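Local coordinates for periplasmic solute binding protein (Candidatus liberibacter, PDB 4CL2) that binds manganese and zinc ions in the periplasm and probably hands them to an ABC transporter for uptake, as in related cluster 9 solute-binding proteins, at residues A107-M115 with Y259-L267; P163-G173 with F182-N193. All coordinates share one frame; numbering follows the deposited sequence.

Contact 1 of 2, residues A107-M115 with Y259-L267; sequences AWMSLTNAM and YLDLLRFSL. With SO4 (sulfate ion), chain E.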
loop_
_atom_site.group_PDB
_atom_site.type_symbol
_atom_site.label_atom_id
_atom_site.label_comp_id
_atom_site.label_asym_id
_atom_site.label_seq_id
_atom_site.Cartn_x
_atom_site.Cartn_y
_atom_site.Cartn_z
ATOM N N ALA A 107 3.729 2.638 -2.295
ATOM C CA ALA A 107 3.678 4.096 -1.969
ATOM C C ALA A 107 2.545 4.416 -1.014
ATOM O O ALA A 107 2.612 5.466 -0.313
ATOM C CB ALA A 107 3.502 4.891 -3.270
ATOM N N TRP A 108 1.530 3.564 -0.922
ATOM C CA TRP A 108 0.413 3.787 -0.013
ATOM C C TRP A 108 0.705 3.689 1.488
ATOM O O TRP A 108 -0.116 4.123 2.271
ATOM C CB TRP A 108 -0.795 2.873 -0.346
ATOM C CG TRP A 108 -0.473 1.412 -0.210
ATOM C CD1 TRP A 108 -0.495 0.686 0.955
ATOM C CD2 TRP A 108 0.029 0.540 -1.218
ATOM N NE1 TRP A 108 -0.085 -0.618 0.709
ATOM C CE2 TRP A 108 0.266 -0.719 -0.609
ATOM C CE3 TRP A 108 0.295 0.687 -2.590
ATOM C CZ2 TRP A 108 0.702 -1.821 -1.327
ATOM C CZ3 TRP A 108 0.727 -0.391 -3.313
ATOM C CH2 TRP A 108 0.946 -1.662 -2.692
ATOM N N MET A 109 1.880 3.151 1.818
ATOM C CA MET A 109 2.287 2.975 3.225
ATOM C C MET A 109 2.999 4.254 3.693
ATOM O O MET A 109 4.208 4.311 3.798
ATOM C CB MET A 109 3.172 1.759 3.433
ATOM C CG MET A 109 2.511 0.449 3.111
ATOM S SD MET A 109 1.044 0.076 4.054
ATOM C CE MET A 109 1.640 0.106 5.754
ATOM N N SER A 110 2.227 5.321 3.819
ATOM C CA SER A 110 2.754 6.643 4.078
ATOM C C SER A 110 1.567 7.566 4.322
ATOM O O SER A 110 0.557 7.540 3.612
ATOM C CB SER A 110 3.599 7.164 2.902
ATOM O OG SER A 110 3.685 8.577 2.780
ATOM N N LEU A 111 1.734 8.431 5.297
ATOM C CA LEU A 111 0.688 9.404 5.656
ATOM C C LEU A 111 0.652 10.483 4.574
ATOM O O LEU A 111 -0.412 10.845 4.087
ATOM C CB LEU A 111 0.950 9.993 7.078
ATOM C CG LEU A 111 -0.006 11.166 7.467
ATOM C CD1 LEU A 111 -1.406 10.662 7.411
ATOM C CD2 LEU A 111 0.413 11.545 8.893
ATOM N N THR A 112 1.799 10.999 4.171
ATOM C CA THR A 112 1.847 12.013 3.124
ATOM C C THR A 112 1.240 11.456 1.866
ATOM O O THR A 112 0.444 12.119 1.170
ATOM C CB THR A 112 3.292 12.437 2.830
ATOM O OG1 THR A 112 3.843 12.996 4.030
ATOM C CG2 THR A 112 3.342 13.415 1.738
ATOM N N ASN A 113 1.621 10.236 1.509
ATOM C CA ASN A 113 1.122 9.687 0.274
ATOM C C ASN A 113 -0.348 9.352 0.265
ATOM O O ASN A 113 -0.994 9.424 -0.758
ATOM C CB ASN A 113 1.961 8.484 -0.158
ATOM C CG ASN A 113 3.419 8.847 -0.451
ATOM O OD1 ASN A 113 3.781 10.009 -0.634
ATOM N ND2 ASN A 113 4.284 7.832 -0.545
ATOM N N ALA A 114 -0.906 8.954 1.397
ATOM C CA ALA A 114 -2.343 8.739 1.483
ATOM C C ALA A 114 -3.041 9.969 0.958
ATOM O O ALA A 114 -4.017 9.870 0.223
ATOM C CB ALA A 114 -2.733 8.473 2.955
ATOM N N MET A 115 -2.570 11.165 1.373
ATOM C CA MET A 115 -3.202 12.427 0.918
ATOM C C MET A 115 -3.106 12.625 -0.603
ATOM O O MET A 115 -4.023 13.145 -1.238
ATOM C CB MET A 115 -2.644 13.634 1.597
ATOM C CG MET A 115 -2.481 13.517 3.082
ATOM S SD MET A 115 -4.173 13.348 3.791
ATOM C CE MET A 115 -3.876 12.669 5.424
ATOM N N TYR A 259 -8.584 0.775 4.097
ATOM C CA TYR A 259 -7.271 1.365 4.046
ATOM C C TYR A 259 -6.881 2.048 5.330
ATOM O O TYR A 259 -5.734 1.895 5.825
ATOM C CB TYR A 259 -7.202 2.355 2.877
ATOM C CG TYR A 259 -5.902 3.185 2.734
ATOM C CD1 TYR A 259 -4.709 2.583 2.647
ATOM C CD2 TYR A 259 -5.932 4.533 2.641
ATOM C CE1 TYR A 259 -3.513 3.301 2.446
ATOM C CE2 TYR A 259 -4.791 5.267 2.426
ATOM C CZ TYR A 259 -3.574 4.653 2.331
ATOM O OH TYR A 259 -2.421 5.377 2.121
ATOM N N LEU A 260 -7.774 2.871 5.878
ATOM C CA LEU A 260 -7.497 3.493 7.168
ATOM C C LEU A 260 -7.173 2.450 8.242
ATOM O O LEU A 260 -6.181 2.627 8.956
ATOM C CB LEU A 260 -8.645 4.366 7.614
ATOM C CG LEU A 260 -8.468 5.159 8.926
ATOM C CD1 LEU A 260 -9.451 6.260 8.980
ATOM C CD2 LEU A 260 -8.707 4.266 10.107
ATOM N N ASP A 261 -7.932 1.368 8.328
ATOM C CA ASP A 261 -7.684 0.320 9.307
ATOM C C ASP A 261 -6.345 -0.372 9.057
ATOM O O ASP A 261 -5.672 -0.732 10.006
ATOM C CB ASP A 261 -8.752 -0.713 9.305
ATOM C CG ASP A 261 -10.114 -0.187 9.808
ATOM O OD1 ASP A 261 -10.183 0.814 10.482
ATOM O OD2 ASP A 261 -11.104 -0.833 9.532
ATOM N N LEU A 262 -5.971 -0.527 7.816
ATOM C CA LEU A 262 -4.700 -1.119 7.465
ATOM C C LEU A 262 -3.550 -0.267 7.930
ATOM O O LEU A 262 -2.587 -0.770 8.562
ATOM C CB LEU A 262 -4.577 -1.344 5.950
ATOM C CG LEU A 262 -3.258 -1.945 5.436
ATOM C CD1 LEU A 262 -3.574 -2.891 4.262
ATOM C CD2 LEU A 262 -2.346 -0.849 4.998
ATOM N N LEU A 263 -3.557 1.022 7.607
ATOM C CA LEU A 263 -2.505 1.909 8.086
ATOM C C LEU A 263 -2.482 1.916 9.612
ATOM O O LEU A 263 -1.430 1.884 10.231
ATOM C CB LEU A 263 -2.758 3.349 7.628
ATOM C CG LEU A 263 -2.482 3.611 6.166
ATOM C CD1 LEU A 263 -2.777 5.074 5.878
ATOM C CD2 LEU A 263 -1.055 3.295 5.754
ATOM N N ARG A 264 -3.654 2.064 10.226
ATOM C CA ARG A 264 -3.741 2.157 11.667
ATOM C C ARG A 264 -3.203 0.869 12.346
ATOM O O ARG A 264 -2.425 0.926 13.299
ATOM C CB ARG A 264 -5.159 2.434 12.110
ATOM C CG ARG A 264 -5.286 2.646 13.599
ATOM C CD ARG A 264 -6.729 3.030 13.966
ATOM N NE ARG A 264 -7.623 1.952 13.674
ATOM C CZ ARG A 264 -8.939 1.975 13.845
ATOM N NH1 ARG A 264 -9.560 3.087 14.237
ATOM N NH2 ARG A 264 -9.633 0.862 13.581
ATOM N N PHE A 265 -3.589 -0.298 11.842
ATOM C CA PHE A 265 -3.093 -1.534 12.419
ATOM C C PHE A 265 -1.599 -1.680 12.303
ATOM O O PHE A 265 -0.926 -1.937 13.285
ATOM C CB PHE A 265 -3.780 -2.759 11.792
ATOM C CG PHE A 265 -3.357 -4.039 12.388
ATOM C CD1 PHE A 265 -4.006 -4.580 13.469
ATOM C CD2 PHE A 265 -2.263 -4.717 11.851
ATOM C CE1 PHE A 265 -3.532 -5.727 14.057
ATOM C CE2 PHE A 265 -1.787 -5.869 12.431
ATOM C CZ PHE A 265 -2.417 -6.369 13.532
ATOM N N SER A 266 -1.076 -1.523 11.090
ATOM C CA SER A 266 0.348 -1.739 10.889
ATOM C C SER A 266 1.193 -0.704 11.607
ATOM O O SER A 266 2.156 -1.099 12.203
ATOM C CB SER A 266 0.650 -1.803 9.404
ATOM O OG SER A 266 -0.002 -2.998 8.865
ATOM N N LEU A 267 0.829 0.561 11.578
ATOM C CA LEU A 267 1.597 1.540 12.294
ATOM C C LEU A 267 1.493 1.355 13.815
ATOM O O LEU A 267 2.448 1.568 14.555
ATOM C CB LEU A 267 1.252 2.923 11.860
ATOM C CG LEU A 267 1.934 3.393 10.554
ATOM C CD1 LEU A 267 1.747 2.554 9.344
ATOM C CD2 LEU A 267 1.412 4.835 10.297
HETATM S S SO4 E . -8.787 6.386 16.126
HETATM O O1 SO4 E . -7.608 6.213 16.980
HETATM O O2 SO4 E . -8.493 5.771 14.830
HETATM O O3 SO4 E . -9.036 7.839 15.983
HETATM O O4 SO4 E . -9.986 5.775 16.697
#
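Tyr259 OH donates to the backbone oxygen of Trp108 over 2.6 Å, the one hydrogen bond that joins 107-115 to segment 259-267. The hydroxyl lies in the carbonyl plane, on a lone pair, and Trp108 O in turn sits at the edge of the tyrosine ring, in its plane. CG of Tyr259 stands anti to the backbone N (chi1 175°), which sends the phenol straight across to the loop.

Apolar packing fills in around this bond. Ala114 CB also lies at the ring's edge, 3.8 Å from Tyr259 CE2 and nearer still to Tyr259 OH, at 3.2 Å, while Leu263 CD1 covers one ring face from within the same helix. Met109 starts out away from the helix, but bends at chi2 and chi3 bring its thioether back: SD lies 3.6 Å from Leu262 CD2, the two side chains crossing at about a right angle, and CE is 4.2 Å from Leu263 CD2.

Polar bonds within 107-115 fix the loop that offers the carbonyl. Ser110 is the N-cap of helix 111-128, its OG accepting from Asn113 N at 2.9 Å. Asn113 ND2 reaches back to Ala107 O, also at 2.9 Å and on a lone pair in the carbonyl plane. Outside the two segments, Trp108 NE1 is hydrogen-bonded to Val246 O.

On the outer side of helix 259-274, Arg264 NH1 holds a sulfate, probably from the crystallisation liquor, through O2 at 2.9 Å.

The arrangement is a buried packing of helix 259-274 against the N-terminal turns of helix 111-128 and the loop before it, beside the metal site: Trp108 follows the ligand His106 closely and nears the ligand Asp247.

Contact 2 of 2, residues P163-G173 with F182-N193; sequences PEKRWFVTSEG and FGFKSLYLWPIN. With MN (manganese (II) ion), chain L.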
loop_
_atom_site.group_PDB
_atom_site.type_symbol
_atom_site.label_atom_id
_atom_site.label_comp_id
_atom_site.label_asym_id
_atom_site.label_seq_id
_atom_site.Cartn_x
_atom_site.Cartn_y
_atom_site.Cartn_z
ATOM N N PRO A 163 17.339 7.796 17.939
ATOM C CA PRO A 163 17.875 7.662 16.557
ATOM C C PRO A 163 18.518 6.326 16.196
ATOM O O PRO A 163 18.352 5.827 15.085
ATOM C CB PRO A 163 18.887 8.795 16.452
ATOM C CG PRO A 163 18.468 9.776 17.495
ATOM C CD PRO A 163 17.806 9.024 18.601
ATOM N N GLU A 164 19.185 5.707 17.162
ATOM C CA GLU A 164 19.813 4.423 16.946
ATOM C C GLU A 164 18.778 3.345 16.652
ATOM O O GLU A 164 19.117 2.273 16.158
ATOM C CB GLU A 164 20.621 4.010 18.210
ATOM C CG GLU A 164 21.558 5.079 18.771
ATOM C CD GLU A 164 22.543 5.611 17.734
ATOM O OE1 GLU A 164 23.471 4.853 17.357
ATOM O OE2 GLU A 164 22.397 6.783 17.301
ATOM N N LYS A 165 17.516 3.609 16.988
ATOM C CA LYS A 165 16.486 2.588 16.904
ATOM C C LYS A 165 15.537 2.884 15.757
ATOM O O LYS A 165 14.470 2.244 15.649
ATOM C CB LYS A 165 15.732 2.464 18.237
ATOM C CG LYS A 165 16.519 1.761 19.334
ATOM C CD LYS A 165 15.869 1.936 20.701
ATOM C CE LYS A 165 16.761 1.436 21.824
ATOM N NZ LYS A 165 16.288 1.909 23.154
ATOM N N ARG A 166 15.916 3.835 14.885
ATOM C CA ARG A 166 15.047 4.247 13.797
ATOM C C ARG A 166 15.205 3.378 12.507
ATOM O O ARG A 166 15.688 3.805 11.462
ATOM C CB ARG A 166 15.207 5.717 13.502
ATOM C CG ARG A 166 14.758 6.575 14.716
ATOM C CD ARG A 166 15.215 8.036 14.639
ATOM N NE ARG A 166 14.417 8.680 13.663
ATOM C CZ ARG A 166 13.261 9.356 13.855
ATOM N NH1 ARG A 166 12.726 9.624 15.021
ATOM N NH2 ARG A 166 12.683 9.766 12.787
ATOM N N TRP A 167 14.768 2.160 12.644
ATOM C CA TRP A 167 14.858 1.132 11.592
ATOM C C TRP A 167 13.525 0.475 11.470
ATOM O O TRP A 167 12.930 0.077 12.497
ATOM C CB TRP A 167 15.840 0.062 11.983
ATOM C CG TRP A 167 17.232 0.511 11.946
ATOM C CD1 TRP A 167 17.967 0.981 12.978
ATOM C CD2 TRP A 167 18.074 0.524 10.810
ATOM N NE1 TRP A 167 19.199 1.313 12.551
ATOM C CE2 TRP A 167 19.294 1.048 11.213
ATOM C CE3 TRP A 167 17.904 0.151 9.484
ATOM C CZ2 TRP A 167 20.366 1.190 10.346
ATOM C CZ3 TRP A 167 18.972 0.292 8.619
ATOM C CH2 TRP A 167 20.172 0.813 9.047
ATOM N N PHE A 168 13.060 0.316 10.239
ATOM C CA PHE A 168 11.836 -0.463 9.934
ATOM C C PHE A 168 12.385 -1.687 9.180
ATOM O O PHE A 168 12.909 -1.508 8.077
ATOM C CB PHE A 168 10.867 0.238 9.026
ATOM C CG PHE A 168 10.140 1.383 9.646
ATOM C CD1 PHE A 168 9.949 1.470 11.024
ATOM C CD2 PHE A 168 9.643 2.387 8.830
ATOM C CE1 PHE A 168 9.260 2.566 11.535
ATOM C CE2 PHE A 168 8.959 3.467 9.363
ATOM C CZ PHE A 168 8.776 3.539 10.717
ATOM N N VAL A 169 12.313 -2.860 9.790
ATOM C CA VAL A 169 12.869 -4.120 9.187
ATOM C C VAL A 169 11.769 -5.160 8.938
ATOM O O VAL A 169 11.051 -5.548 9.826
ATOM C CB VAL A 169 13.956 -4.737 10.063
ATOM C CG1 VAL A 169 14.598 -5.978 9.408
ATOM C CG2 VAL A 169 15.021 -3.682 10.348
ATOM N N THR A 170 11.614 -5.504 7.690
ATOM C CA THR A 170 10.467 -6.280 7.260
ATOM C C THR A 170 10.969 -7.387 6.345
ATOM O O THR A 170 12.178 -7.508 6.106
ATOM C CB THR A 170 9.437 -5.463 6.508
ATOM O OG1 THR A 170 10.091 -4.851 5.411
ATOM C CG2 THR A 170 8.810 -4.402 7.378
ATOM N N SER A 171 10.038 -8.200 5.860
ATOM C CA SER A 171 10.425 -9.319 5.000
ATOM C C SER A 171 10.424 -8.762 3.557
ATOM O O SER A 171 11.501 -8.709 2.938
ATOM C CB SER A 171 9.413 -10.496 5.184
ATOM O OG SER A 171 9.582 -11.009 6.513
ATOM N N GLU A 172 9.268 -8.495 3.023
ATOM C CA GLU A 172 9.156 -7.716 1.780
ATOM C C GLU A 172 9.527 -6.258 2.026
ATOM O O GLU A 172 9.340 -5.747 3.126
ATOM C CB GLU A 172 7.713 -7.754 1.255
ATOM C CG GLU A 172 7.591 -7.263 -0.182
ATOM C CD GLU A 172 6.146 -7.084 -0.635
ATOM O OE1 GLU A 172 5.296 -6.674 0.140
ATOM O OE2 GLU A 172 5.850 -7.270 -1.782
ATOM N N GLY A 173 10.058 -5.572 0.999
ATOM C CA GLY A 173 10.371 -4.106 1.146
ATOM C C GLY A 173 9.128 -3.245 1.087
ATOM O O GLY A 173 9.004 -2.326 0.245
ATOM N N PHE A 182 8.616 9.237 7.474
ATOM C CA PHE A 182 8.777 9.440 8.907
ATOM C C PHE A 182 10.222 9.682 9.301
ATOM O O PHE A 182 10.496 9.968 10.492
ATOM C CB PHE A 182 8.187 8.294 9.754
ATOM C CG PHE A 182 6.706 8.159 9.693
ATOM C CD1 PHE A 182 5.898 9.074 8.987
ATOM C CD2 PHE A 182 6.066 7.175 10.430
ATOM C CE1 PHE A 182 4.528 8.944 8.943
ATOM C CE2 PHE A 182 4.697 7.062 10.408
ATOM C CZ PHE A 182 3.941 7.940 9.685
ATOM N N GLY A 183 11.187 9.485 8.368
ATOM C CA GLY A 183 12.585 9.641 8.675
ATOM C C GLY A 183 13.245 8.468 9.386
ATOM O O GLY A 183 13.986 8.639 10.340
ATOM N N PHE A 184 12.960 7.265 8.907
ATOM C CA PHE A 184 13.540 6.019 9.429
ATOM C C PHE A 184 14.358 5.382 8.313
ATOM O O PHE A 184 14.162 5.645 7.111
ATOM C CB PHE A 184 12.430 5.037 9.884
ATOM C CG PHE A 184 11.917 5.311 11.247
ATOM C CD1 PHE A 184 11.298 6.550 11.503
ATOM C CD2 PHE A 184 11.968 4.377 12.260
ATOM C CE1 PHE A 184 10.812 6.867 12.755
ATOM C CE2 PHE A 184 11.506 4.704 13.526
ATOM C CZ PHE A 184 10.931 5.933 13.775
ATOM N N LYS A 185 15.252 4.502 8.697
ATOM C CA LYS A 185 15.938 3.647 7.697
ATOM C C LYS A 185 15.195 2.320 7.541
ATOM O O LYS A 185 14.507 1.942 8.465
ATOM C CB LYS A 185 17.350 3.378 8.193
ATOM C CG LYS A 185 18.218 4.641 8.248
ATOM C CD LYS A 185 19.085 4.643 9.517
ATOM C CE LYS A 185 18.356 5.252 10.724
ATOM N NZ LYS A 185 18.943 4.782 12.011
ATOM N N SER A 186 15.231 1.668 6.372
ATOM C CA SER A 186 14.452 0.387 6.142
ATOM C C SER A 186 15.542 -0.674 5.767
ATOM O O SER A 186 16.667 -0.381 5.223
ATOM C CB SER A 186 13.215 0.442 5.093
ATOM O OG SER A 186 11.900 -0.258 5.453
ATOM N N LEU A 187 15.239 -1.886 6.150
ATOM C CA LEU A 187 16.004 -3.078 5.795
ATOM C C LEU A 187 14.954 -4.126 5.524
ATOM O O LEU A 187 13.887 -4.092 6.134
ATOM C CB LEU A 187 16.861 -3.567 6.936
ATOM C CG LEU A 187 18.333 -3.230 7.089
ATOM C CD1 LEU A 187 18.818 -4.051 8.288
ATOM C CD2 LEU A 187 19.118 -3.609 5.836
ATOM N N TYR A 188 15.230 -4.999 4.559
ATOM C CA TYR A 188 14.257 -6.013 4.182
ATOM C C TYR A 188 14.955 -7.164 3.504
ATOM O O TYR A 188 16.140 -7.072 3.146
ATOM C CB TYR A 188 13.098 -5.468 3.349
ATOM C CG TYR A 188 13.524 -4.618 2.194
ATOM C CD1 TYR A 188 13.910 -5.192 0.995
ATOM C CD2 TYR A 188 13.616 -3.222 2.331
ATOM C CE1 TYR A 188 14.325 -4.391 -0.074
ATOM C CE2 TYR A 188 14.050 -2.429 1.281
ATOM C CZ TYR A 188 14.352 -2.995 0.095
ATOM O OH TYR A 188 14.768 -2.163 -0.921
ATOM N N LEU A 189 14.203 -8.250 3.312
ATOM C CA LEU A 189 14.768 -9.513 2.769
ATOM C C LEU A 189 14.575 -9.684 1.236
ATOM O O LEU A 189 15.390 -10.360 0.587
ATOM C CB LEU A 189 14.147 -10.697 3.534
ATOM C CG LEU A 189 14.203 -10.617 5.050
ATOM C CD1 LEU A 189 13.675 -11.901 5.715
ATOM C CD2 LEU A 189 15.612 -10.391 5.518
ATOM N N TRP A 190 13.512 -9.113 0.695
ATOM C CA TRP A 190 13.248 -9.051 -0.760
ATOM C C TRP A 190 12.401 -7.851 -1.074
ATOM O O TRP A 190 11.522 -7.477 -0.321
ATOM C CB TRP A 190 12.642 -10.401 -1.285
ATOM C CG TRP A 190 11.372 -10.812 -0.540
ATOM C CD1 TRP A 190 10.131 -10.339 -0.758
ATOM C CD2 TRP A 190 11.264 -11.700 0.591
ATOM N NE1 TRP A 190 9.243 -10.931 0.119
ATOM C CE2 TRP A 190 9.913 -11.750 0.961
ATOM C CE3 TRP A 190 12.161 -12.453 1.297
ATOM C CZ2 TRP A 190 9.465 -12.514 2.030
ATOM C CZ3 TRP A 190 11.700 -13.264 2.346
ATOM C CH2 TRP A 190 10.353 -13.283 2.681
ATOM N N PRO A 191 12.611 -7.201 -2.241
ATOM C CA PRO A 191 11.893 -5.922 -2.543
ATOM C C PRO A 191 10.364 -6.058 -2.707
ATOM O O PRO A 191 9.575 -5.259 -2.163
ATOM C CB PRO A 191 12.507 -5.496 -3.909
ATOM C CG PRO A 191 13.758 -6.297 -4.048
ATOM C CD PRO A 191 13.604 -7.570 -3.281
ATOM N N ILE A 192 9.973 -7.092 -3.448
ATOM C CA ILE A 192 8.597 -7.434 -3.820
ATOM C C ILE A 192 8.348 -8.962 -3.699
ATOM O O ILE A 192 9.206 -9.779 -3.980
ATOM C CB ILE A 192 8.274 -6.940 -5.264
ATOM C CG1 ILE A 192 8.694 -5.467 -5.419
ATOM C CG2 ILE A 192 6.778 -7.056 -5.565
ATOM C CD1 ILE A 192 8.508 -4.887 -6.817
ATOM N N ASN A 193 7.181 -9.333 -3.148
ATOM C CA ASN A 193 6.775 -10.732 -3.036
ATOM C C ASN A 193 6.586 -11.315 -4.457
ATOM O O ASN A 193 5.935 -10.691 -5.337
ATOM C CB ASN A 193 5.437 -10.905 -2.259
ATOM C CG ASN A 193 5.499 -10.423 -0.812
ATOM O OD1 ASN A 193 6.498 -10.572 -0.126
ATOM N ND2 ASN A 193 4.381 -9.878 -0.325
HETATM MN MN MN L . 3.868 -6.209 -2.163
HETATM O O HOH W 1 10.408 -2.185 3.996
HETATM O O HOH W 2 4.638 -7.999 2.323
#
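The manganese site receives Glu172 from this contact, with His106 and Asp247 as the other protein ligands. Glu172 OE2 binds the metal at 2.3 Å and also accepts from Asn193 N at 2.8 Å, on the anti side and 28° out of the carboxylate plane. CG anti to the backbone N (chi1 -166°) and an extended chain carry the carboxylate there, where the Asn193 amide stacks on it with planes 8° apart. Trp190 NE1 holds Asn193 OD1 at 2.8 Å, within the indole plane, and so positions this second-shell amide.

Upstream, strands 167-170 and 185-188 run parallel and are joined through helix 176-182 as a beta-alpha-beta crossover. Phe168 N to Lys185 O, Leu187 N to Phe168 O and Thr170 N to Leu187 O tie them together; past the corner, Ser171 O accepts from both Leu189 N and Trp190 N.

At the far end Phe168 and Phe184 form an offset stack, centroids 4.4 Å apart, and Arg166 CB lies over the opposite face of Phe184. Arg166 NH2 donates to Gly183 O at 3.0 Å and pairs with Glu159. Lys185 lies over Trp167, CB above the six-membered ring and NZ in an off-centre cation-pi contact, 4.0 Å from the five-membered centroid.

Contacts 1 and 2 have centres about 16 Å apart; contact 2 supplies the ligand Glu172, while contact 1 lies beside the site, with the Trp108 side chain about 5 Å from the manganese. Segment 107-115 comes first, then both segments of contact 2, and finally 259-267 on the last helix, so the crossover of contact 2 falls between the two halves of contact 1. They touch through Phe182, ending helix 176-182: its CE2 is 4.0 Å from Leu267 CD2 and its CE1 4.2 Å from Leu111 CB. Asp181 is hydrogen-bonded to Ser110 and Thr112. Packing and hydrogen bonds thus join the start of helix 111-128 to the crossover unit carrying Glu172, consistent with holding sequence-distant ligands around one metal ion.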